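Local coordinates for putative uncharacterized protein (Dictyostelium purpureum, PDB 4R12) that probably serves as the nicastrin subunit of gamma-secretase, an endoprotease complex that cleaves integral membrane proteins such as Notch receptors within the membrane, at residues Val195-Lys207 against Arg256-Ala270. Sequence-based numbering, arbitrary orientation.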
ATOM      1  N   VAL A 195      -2.681   8.782  -9.721  1.00 29.16           N
ATOM      2  CA  VAL A 195      -2.592   7.779  -8.679  1.00 27.27           C
ATOM      3  C   VAL A 195      -2.256   8.489  -7.388  1.00 27.59           C
ATOM      4  O   VAL A 195      -1.239   9.171  -7.301  1.00 29.77           O
ATOM      5  CB  VAL A 195      -1.522   6.713  -9.000  1.00 27.67           C
ATOM      6  CG1 VAL A 195      -1.342   5.750  -7.813  1.00 25.46           C
ATOM      7  CG2 VAL A 195      -1.921   5.958 -10.239  1.00 26.21           C
ATOM      8  N   GLY A 196      -3.109   8.349  -6.380  1.00 27.05           N
ATOM      9  CA  GLY A 196      -2.878   9.032  -5.127  1.00 26.73           C
ATOM     10  C   GLY A 196      -3.955   8.714  -4.113  1.00 25.92           C
ATOM     11  O   GLY A 196      -4.712   7.766  -4.283  1.00 25.63           O
ATOM     12  N   GLY A 197      -4.036   9.514  -3.064  1.00 24.81           N
ATOM     13  CA  GLY A 197      -5.058   9.285  -2.057  1.00 25.43           C
ATOM     14  C   GLY A 197      -4.872  10.155  -0.846  1.00 26.53           C
ATOM     15  O   GLY A 197      -4.395  11.282  -0.962  1.00 25.71           O
ATOM     16  N   GLN A 198      -5.239   9.621   0.318  1.00 25.86           N
ATOM     17  CA  GLN A 198      -5.095  10.332   1.573  1.00 23.19           C
ATOM     18  C   GLN A 198      -4.168   9.605   2.553  1.00 24.44           C
ATOM     19  O   GLN A 198      -4.324   8.398   2.785  1.00 23.33           O
ATOM     20  CB  GLN A 198      -6.467  10.529   2.235  1.00 24.81           C
ATOM     21  CG  GLN A 198      -7.460  11.361   1.415  1.00 27.92           C
ATOM     22  CD  GLN A 198      -7.039  12.826   1.285  1.00 27.35           C
ATOM     23  OE1 GLN A 198      -6.709  13.481   2.275  1.00 28.03           O
ATOM     24  NE2 GLN A 198      -7.049  13.338   0.061  1.00 27.27           N
ATOM     25  N   SER A 199      -3.209  10.344   3.110  1.00 23.52           N
ATOM     26  CA  SER A 199      -2.409   9.871   4.241  1.00 24.28           C
ATOM     27  C   SER A 199      -3.156  10.203   5.516  1.00 22.59           C
ATOM     28  O   SER A 199      -4.119  10.965   5.483  1.00 24.64           O
ATOM     29  CB  SER A 199      -1.020  10.516   4.258  1.00 26.03           C
ATOM     30  OG  SER A 199      -0.332  10.329   3.027  1.00 23.62           O
ATOM     31  N   ILE A 200      -2.718   9.638   6.645  1.00 24.36           N
ATOM     32  CA  ILE A 200      -3.339   9.930   7.935  1.00 23.02           C
ATOM     33  C   ILE A 200      -2.270  10.131   9.006  1.00 23.81           C
ATOM     34  O   ILE A 200      -1.325   9.338   9.105  1.00 23.97           O
ATOM     35  CB  ILE A 200      -4.296   8.803   8.421  1.00 22.26           C
ATOM     36  CG1 ILE A 200      -5.220   8.297   7.307  1.00 24.46           C
ATOM     37  CG2 ILE A 200      -5.174   9.282   9.591  1.00 22.52           C
ATOM     38  CD1 ILE A 200      -4.729   7.017   6.627  1.00 25.73           C
ATOM     39  N   TRP A 201      -2.398  11.199   9.793  1.00 22.01           N
ATOM     40  CA  TRP A 201      -1.490  11.380  10.929  1.00 24.92           C
ATOM     41  C   TRP A 201      -2.265  11.646  12.208  1.00 24.96           C
ATOM     42  O   TRP A 201      -3.448  12.024  12.184  1.00 25.94           O
ATOM     43  CB  TRP A 201      -0.471  12.510  10.665  1.00 24.62           C
ATOM     44  CG  TRP A 201      -1.052  13.883  10.499  1.00 25.70           C
ATOM     45  CD1 TRP A 201      -1.502  14.448   9.340  1.00 27.62           C
ATOM     46  CD2 TRP A 201      -1.215  14.878  11.517  1.00 28.88           C
ATOM     47  NE1 TRP A 201      -1.952  15.725   9.575  1.00 29.88           N
ATOM     48  CE2 TRP A 201      -1.792  16.010  10.904  1.00 29.40           C
ATOM     49  CE3 TRP A 201      -0.958  14.912  12.893  1.00 30.25           C
ATOM     50  CZ2 TRP A 201      -2.105  17.167  11.619  1.00 31.87           C
ATOM     51  CZ3 TRP A 201      -1.272  16.065  13.598  1.00 30.75           C
ATOM     52  CH2 TRP A 201      -1.829  17.177  12.956  1.00 31.59           C
ATOM     53  N   SER A 202      -1.598  11.445  13.338  1.00 24.30           N
ATOM     54  CA  SER A 202      -2.294  11.452  14.613  1.00 25.72           C
ATOM     55  C   SER A 202      -1.349  11.733  15.756  1.00 27.83           C
ATOM     56  O   SER A 202      -0.181  11.352  15.714  1.00 26.79           O
ATOM     57  CB  SER A 202      -2.991  10.111  14.850  1.00 24.98           C
ATOM     58  OG  SER A 202      -3.673  10.103  16.095  1.00 25.65           O
ATOM     59  N   SER A 203      -1.891  12.381  16.785  1.00 25.45           N
ATOM     60  CA  SER A 203      -1.206  12.585  18.049  1.00 26.81           C
ATOM     61  C   SER A 203      -2.206  12.353  19.187  1.00 28.63           C
ATOM     62  O   SER A 203      -3.385  12.653  19.033  1.00 30.33           O
ATOM     63  CB  SER A 203      -0.618  13.995  18.119  1.00 30.32           C
ATOM     64  OG  SER A 203      -0.209  14.301  19.440  1.00 33.49           O
ATOM     65  N   PHE A 204      -1.746  11.795  20.303  1.00 29.01           N
ATOM     66  CA  PHE A 204      -2.588  11.672  21.495  1.00 29.75           C
ATOM     67  C   PHE A 204      -2.884  13.032  22.132  1.00 31.83           C
ATOM     68  O   PHE A 204      -3.872  13.163  22.860  1.00 33.03           O
ATOM     69  CB  PHE A 204      -1.936  10.760  22.543  1.00 30.14           C
ATOM     70  CG  PHE A 204      -2.046   9.288  22.238  1.00 29.13           C
ATOM     71  CD1 PHE A 204      -3.259   8.617  22.381  1.00 28.55           C
ATOM     72  CD2 PHE A 204      -0.927   8.564  21.836  1.00 28.12           C
ATOM     73  CE1 PHE A 204      -3.358   7.255  22.115  1.00 24.68           C
ATOM     74  CE2 PHE A 204      -1.018   7.196  21.567  1.00 25.77           C
ATOM     75  CZ  PHE A 204      -2.230   6.540  21.714  1.00 25.52           C
ATOM     76  N   SER A 205      -2.032  14.033  21.893  1.00 29.24           N
ATOM     77  CA  SER A 205      -2.274  15.369  22.453  1.00 33.88           C
ATOM     78  C   SER A 205      -3.441  16.015  21.726  1.00 32.52           C
ATOM     79  O   SER A 205      -3.516  15.939  20.504  1.00 30.67           O
ATOM     80  CB  SER A 205      -1.035  16.270  22.342  1.00 33.66           C
ATOM     81  OG  SER A 205       0.099  15.668  22.941  1.00 34.43           O
ATOM     82  N   SER A 206      -4.343  16.649  22.471  1.00 31.88           N
ATOM     83  CA  SER A 206      -5.505  17.295  21.865  1.00 33.88           C
ATOM     84  C   SER A 206      -5.037  18.470  21.011  1.00 33.86           C
ATOM     85  O   SER A 206      -5.622  18.803  19.981  1.00 33.17           O
ATOM     86  CB  SER A 206      -6.495  17.757  22.942  1.00 35.57           C
ATOM     87  OG  SER A 206      -5.963  18.812  23.726  1.00 37.20           O
ATOM     88  N   LYS A 207      -3.950  19.092  21.441  1.00 34.82           N
ATOM     89  CA  LYS A 207      -3.280  20.069  20.609  1.00 35.77           C
ATOM     90  C   LYS A 207      -1.781  19.947  20.857  1.00 34.04           C
ATOM     91  O   LYS A 207      -1.336  19.850  22.003  1.00 35.49           O
ATOM     92  CB  LYS A 207      -3.797  21.484  20.902  1.00 38.79           C
ATOM     93  CG  LYS A 207      -3.132  22.590  20.083  1.00 40.40           C
ATOM     94  CD  LYS A 207      -3.639  23.961  20.515  1.00 42.38           C
ATOM     95  CE  LYS A 207      -2.711  25.088  20.070  1.00 44.30           C
ATOM     96  NZ  LYS A 207      -2.766  25.314  18.602  1.00 45.94           N
ATOM     97  N   ARG A 256       0.791   8.813  29.851  1.00 33.82           N
ATOM     98  CA  ARG A 256       1.746   9.557  29.036  1.00 34.39           C
ATOM     99  C   ARG A 256       2.073  10.929  29.628  1.00 37.57           C
ATOM    100  O   ARG A 256       2.687  11.761  28.960  1.00 36.50           O
ATOM    101  CB  ARG A 256       1.202   9.715  27.608  1.00 32.26           C
ATOM    102  CG  ARG A 256       0.834   8.402  26.929  1.00 30.39           C
ATOM    103  CD  ARG A 256       0.255   8.627  25.516  1.00 28.28           C
ATOM    104  NE  ARG A 256      -0.956   9.446  25.549  1.00 29.50           N
ATOM    105  CZ  ARG A 256      -2.171   8.961  25.782  1.00 30.23           C
ATOM    106  NH1 ARG A 256      -2.337   7.665  25.986  1.00 28.67           N
ATOM    107  NH2 ARG A 256      -3.219   9.771  25.814  1.00 30.76           N
ATOM    108  N   SER A 257       1.685  11.166  30.881  1.00 35.61           N
ATOM    109  CA  SER A 257       1.919  12.479  31.491  1.00 38.64           C
ATOM    110  C   SER A 257       3.415  12.768  31.676  1.00 39.01           C
ATOM    111  O   SER A 257       3.816  13.920  31.791  1.00 41.91           O
ATOM    112  CB  SER A 257       1.184  12.607  32.834  1.00 38.61           C
ATOM    113  OG  SER A 257       1.605  11.627  33.760  1.00 39.83           O
ATOM    114  N   SER A 258       4.239  11.727  31.667  1.00 38.11           N
ATOM    115  CA  SER A 258       5.684  11.906  31.837  1.00 41.25           C
ATOM    116  C   SER A 258       6.413  12.300  30.547  1.00 39.71           C
ATOM    117  O   SER A 258       7.578  12.684  30.588  1.00 41.04           O
ATOM    118  CB  SER A 258       6.309  10.630  32.397  1.00 39.45           C
ATOM    119  OG  SER A 258       5.899   9.497  31.648  1.00 38.58           O
ATOM    120  N   TRP A 259       5.742  12.195  29.405  1.00 38.25           N
ATOM    121  CA  TRP A 259       6.388  12.480  28.124  1.00 37.79           C
ATOM    122  C   TRP A 259       6.762  13.960  27.991  1.00 37.73           C
ATOM    123  O   TRP A 259       5.925  14.839  28.190  1.00 40.96           O
ATOM    124  CB  TRP A 259       5.482  12.074  26.957  1.00 35.57           C
ATOM    125  CG  TRP A 259       5.251  10.591  26.821  1.00 33.72           C
ATOM    126  CD1 TRP A 259       5.619   9.617  27.697  1.00 34.84           C
ATOM    127  CD2 TRP A 259       4.604   9.926  25.730  1.00 31.18           C
ATOM    128  NE1 TRP A 259       5.241   8.381  27.220  1.00 32.39           N
ATOM    129  CE2 TRP A 259       4.610   8.548  26.014  1.00 32.09           C
ATOM    130  CE3 TRP A 259       4.011  10.364  24.543  1.00 31.09           C
ATOM    131  CZ2 TRP A 259       4.054   7.604  25.157  1.00 29.73           C
ATOM    132  CZ3 TRP A 259       3.461   9.432  23.694  1.00 31.38           C
ATOM    133  CH2 TRP A 259       3.486   8.064  24.004  1.00 28.40           C
ATOM    134  N   ASN A 260       8.018  14.236  27.660  1.00 38.44           N
ATOM    135  CA  ASN A 260       8.449  15.619  27.496  1.00 38.37           C
ATOM    136  C   ASN A 260       8.583  15.979  26.021  1.00 37.79           C
ATOM    137  O   ASN A 260       8.971  17.088  25.675  1.00 36.39           O
ATOM    138  CB  ASN A 260       9.762  15.871  28.250  1.00 38.46           C
ATOM    139  CG  ASN A 260      10.919  15.034  27.728  1.00 39.16           C
ATOM    140  OD1 ASN A 260      10.723  13.994  27.113  1.00 37.41           O
ATOM    141  ND2 ASN A 260      12.140  15.493  27.983  1.00 45.21           N
ATOM    142  N   LYS A 261       8.235  15.033  25.154  1.00 37.72           N
ATOM    143  CA  LYS A 261       8.204  15.281  23.716  1.00 34.37           C
ATOM    144  C   LYS A 261       6.857  14.878  23.142  1.00 36.12           C
ATOM    145  O   LYS A 261       6.160  14.038  23.709  1.00 35.26           O
ATOM    146  CB  LYS A 261       9.323  14.520  23.010  1.00 35.47           C
ATOM    147  CG  LYS A 261      10.741  14.970  23.425  1.00 36.59           C
ATOM    148  CD  LYS A 261      11.793  14.402  22.489  1.00 36.87           C
ATOM    149  CE  LYS A 261      13.201  14.789  22.931  1.00 37.75           C
ATOM    150  NZ  LYS A 261      14.199  14.192  22.006  1.00 38.34           N
ATOM    151  N   GLU A 262       6.483  15.484  22.023  1.00 33.88           N
ATOM    152  CA  GLU A 262       5.268  15.079  21.333  1.00 32.60           C
ATOM    153  C   GLU A 262       5.574  13.880  20.452  1.00 32.11           C
ATOM    154  O   GLU A 262       6.677  13.770  19.908  1.00 33.55           O
ATOM    155  CB  GLU A 262       4.715  16.229  20.488  1.00 35.22           C
ATOM    156  CG  GLU A 262       4.300  17.447  21.282  1.00 36.11           C
ATOM    157  CD  GLU A 262       2.955  17.288  21.969  1.00 39.11           C
ATOM    158  OE1 GLU A 262       2.317  16.216  21.844  1.00 37.24           O
ATOM    159  OE2 GLU A 262       2.529  18.250  22.633  1.00 38.86           O
ATOM    160  N   VAL A 263       4.619  12.972  20.316  1.00 30.98           N
ATOM    161  CA  VAL A 263       4.768  11.899  19.346  1.00 29.80           C
ATOM    162  C   VAL A 263       3.679  12.037  18.296  1.00 27.15           C
ATOM    163  O   VAL A 263       2.495  12.161  18.623  1.00 28.98           O
ATOM    164  CB  VAL A 263       4.704  10.497  19.998  1.00 31.02           C
ATOM    165  CG1 VAL A 263       4.820   9.421  18.933  1.00 27.05           C
ATOM    166  CG2 VAL A 263       5.833  10.335  21.015  1.00 29.12           C
ATOM    167  N   VAL A 264       4.096  12.039  17.035  1.00 28.04           N
ATOM    168  CA  VAL A 264       3.177  12.053  15.906  1.00 25.82           C
ATOM    169  C   VAL A 264       3.328  10.753  15.118  1.00 24.66           C
ATOM    170  O   VAL A 264       4.431  10.373  14.738  1.00 24.61           O
ATOM    171  CB  VAL A 264       3.429  13.261  14.974  1.00 24.97           C
ATOM    172  CG1 VAL A 264       2.655  13.106  13.669  1.00 24.34           C
ATOM    173  CG2 VAL A 264       3.043  14.554  15.668  1.00 27.03           C
ATOM    174  N   PHE A 265       2.211  10.071  14.894  1.00 25.54           N
ATOM    175  CA  PHE A 265       2.217   8.845  14.108  1.00 24.57           C
ATOM    176  C   PHE A 265       1.734   9.184  12.715  1.00 24.31           C
ATOM    177  O   PHE A 265       0.705   9.855  12.565  1.00 24.27           O
ATOM    178  CB  PHE A 265       1.317   7.774  14.745  1.00 24.45           C
ATOM    179  CG  PHE A 265       1.626   7.508  16.197  1.00 24.71           C
ATOM    180  CD1 PHE A 265       2.619   6.603  16.554  1.00 25.78           C
ATOM    181  CD2 PHE A 265       0.935   8.166  17.197  1.00 25.69           C
ATOM    182  CE1 PHE A 265       2.910   6.357  17.885  1.00 25.10           C
ATOM    183  CE2 PHE A 265       1.218   7.925  18.536  1.00 25.61           C
ATOM    184  CZ  PHE A 265       2.211   7.018  18.874  1.00 26.90           C
ATOM    185  N   ALA A 266       2.449   8.744  11.687  1.00 23.92           N
ATOM    186  CA  ALA A 266       1.998   9.050  10.324  1.00 24.53           C
ATOM    187  C   ALA A 266       1.918   7.805   9.448  1.00 24.15           C
ATOM    188  O   ALA A 266       2.855   6.999   9.397  1.00 23.30           O
ATOM    189  CB  ALA A 266       2.921  10.115   9.667  1.00 25.38           C
ATOM    190  N   PHE A 267       0.785   7.659   8.763  1.00 23.77           N
ATOM    191  CA  PHE A 267       0.560   6.571   7.821  1.00 22.32           C
ATOM    192  C   PHE A 267       0.495   7.158   6.416  1.00 25.00           C
ATOM    193  O   PHE A 267      -0.542   7.717   6.042  1.00 23.92           O
ATOM    194  CB  PHE A 267      -0.750   5.823   8.143  1.00 23.21           C
ATOM    195  CG  PHE A 267      -0.738   5.099   9.475  1.00 22.28           C
ATOM    196  CD1 PHE A 267      -0.823   5.799  10.673  1.00 23.95           C
ATOM    197  CD2 PHE A 267      -0.646   3.715   9.522  1.00 21.97           C
ATOM    198  CE1 PHE A 267      -0.809   5.124  11.891  1.00 22.35           C
ATOM    199  CE2 PHE A 267      -0.636   3.034  10.739  1.00 22.80           C
ATOM    200  CZ  PHE A 267      -0.727   3.732  11.917  1.00 21.55           C
ATOM    201  N   TRP A 268       1.592   7.064   5.655  1.00 23.01           N
ATOM    202  CA  TRP A 268       1.698   7.745   4.355  1.00 23.05           C
ATOM    203  C   TRP A 268       1.045   6.912   3.266  1.00 23.12           C
ATOM    204  O   TRP A 268       1.281   5.704   3.183  1.00 21.17           O
ATOM    205  CB  TRP A 268       3.163   8.019   3.955  1.00 22.83           C
ATOM    206  CG  TRP A 268       3.965   8.814   4.924  1.00 25.29           C
ATOM    207  CD1 TRP A 268       5.155   8.445   5.493  1.00 25.24           C
ATOM    208  CD2 TRP A 268       3.655  10.115   5.445  1.00 25.44           C
ATOM    209  NE1 TRP A 268       5.601   9.436   6.335  1.00 25.74           N
ATOM    210  CE2 TRP A 268       4.696  10.470   6.328  1.00 27.70           C
ATOM    211  CE3 TRP A 268       2.599  11.016   5.250  1.00 25.18           C
ATOM    212  CZ2 TRP A 268       4.713  11.685   7.011  1.00 33.78           C
ATOM    213  CZ3 TRP A 268       2.623  12.219   5.935  1.00 41.69           C
ATOM    214  CH2 TRP A 268       3.668  12.539   6.804  1.00 37.09           C
ATOM    215  N   ASN A 269       0.240   7.556   2.422  1.00 24.34           N
ATOM    216  CA  ASN A 269      -0.405   6.859   1.316  1.00 25.29           C
ATOM    217  C   ASN A 269       0.310   7.167  -0.002  1.00 24.76           C
ATOM    218  O   ASN A 269       0.993   8.180  -0.114  1.00 24.63           O
ATOM    219  CB  ASN A 269      -1.878   7.254   1.230  1.00 24.25           C
ATOM    220  CG  ASN A 269      -2.733   6.194   0.552  1.00 24.48           C
ATOM    221  OD1 ASN A 269      -2.215   5.280  -0.098  1.00 25.61           O
ATOM    222  ND2 ASN A 269      -4.061   6.327   0.684  1.00 25.09           N
ATOM    223  N   ALA A 270       0.148   6.275  -0.973  1.00 22.30           N
ATOM    224  CA  ALA A 270       0.693   6.409  -2.328  1.00 24.14           C
ATOM    225  C   ALA A 270       2.225   6.568  -2.366  1.00 26.19           C
ATOM    226  O   ALA A 270       2.790   7.096  -3.332  1.00 26.61           O
ATOM    227  CB  ALA A 270      -0.003   7.575  -3.055  1.00 23.76           C
TER
HETATM  228  O   HOH W   1       1.099  11.062  20.645  1.00 28.17           O
HETATM  229  O   HOH W   2      -2.587  12.741  25.589  1.00 39.25           O
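Ile200 and Phe267 exchange two backbone hydrogen bonds, the shorter from Phe267 N to Ile200 O at 2.7 Å, and Ser202 and Phe265 repeat the exchange two residues on. Between them Trp201 and Ala266 form a non-hydrogen-bonded pair whose CA atoms approach to 4.2 Å, a spacing with which the small alanine side chain is consistent. Past this regular pairing, a chi1 of -55° turns Ser199 OG toward the second strand, where it receives the N-H of Asn269 almost straight at 2.9 Å, while Asn269 ND2 donates to Gln198 O from above the carbonyl plane. Gly197, lacking a side chain, admits that amide, its CA 4.2 Å from Asn269 ND2.

Strand 262-268 runs antiparallel to 192-203 on one side and parallel to 214-220 on the other, within the large lobe, whose family belongs with the zinc exopeptidases. Beyond its start, the planar Arg256 guanidinium suits the flat Phe204 ring and lies on one face of it, the planes 20° apart and CZ 4.0 Å from the centroid, a cation-pi stack. Water 2 bridges Arg256 NH2 and, weakly, Phe204 O. Ser205 OG donates to the syn lone pair of Glu262 OE1 at 2.5 Å, and Ser203 OG, accepting from Ser205 N, makes an ST turn. Phe204 CE2 meets Phe265 CE2 at 3.8 Å beside Ile248 of helix 234-252; Trp201, on the other face, meets the rings of His544 and Phe281. Glu262 OE2 accepts from Asp209 N, so the two carboxylate oxygens have separate partners. Arg256 NH1 donates to Leu251 O, which probably helps hold the guanidinium over the ring.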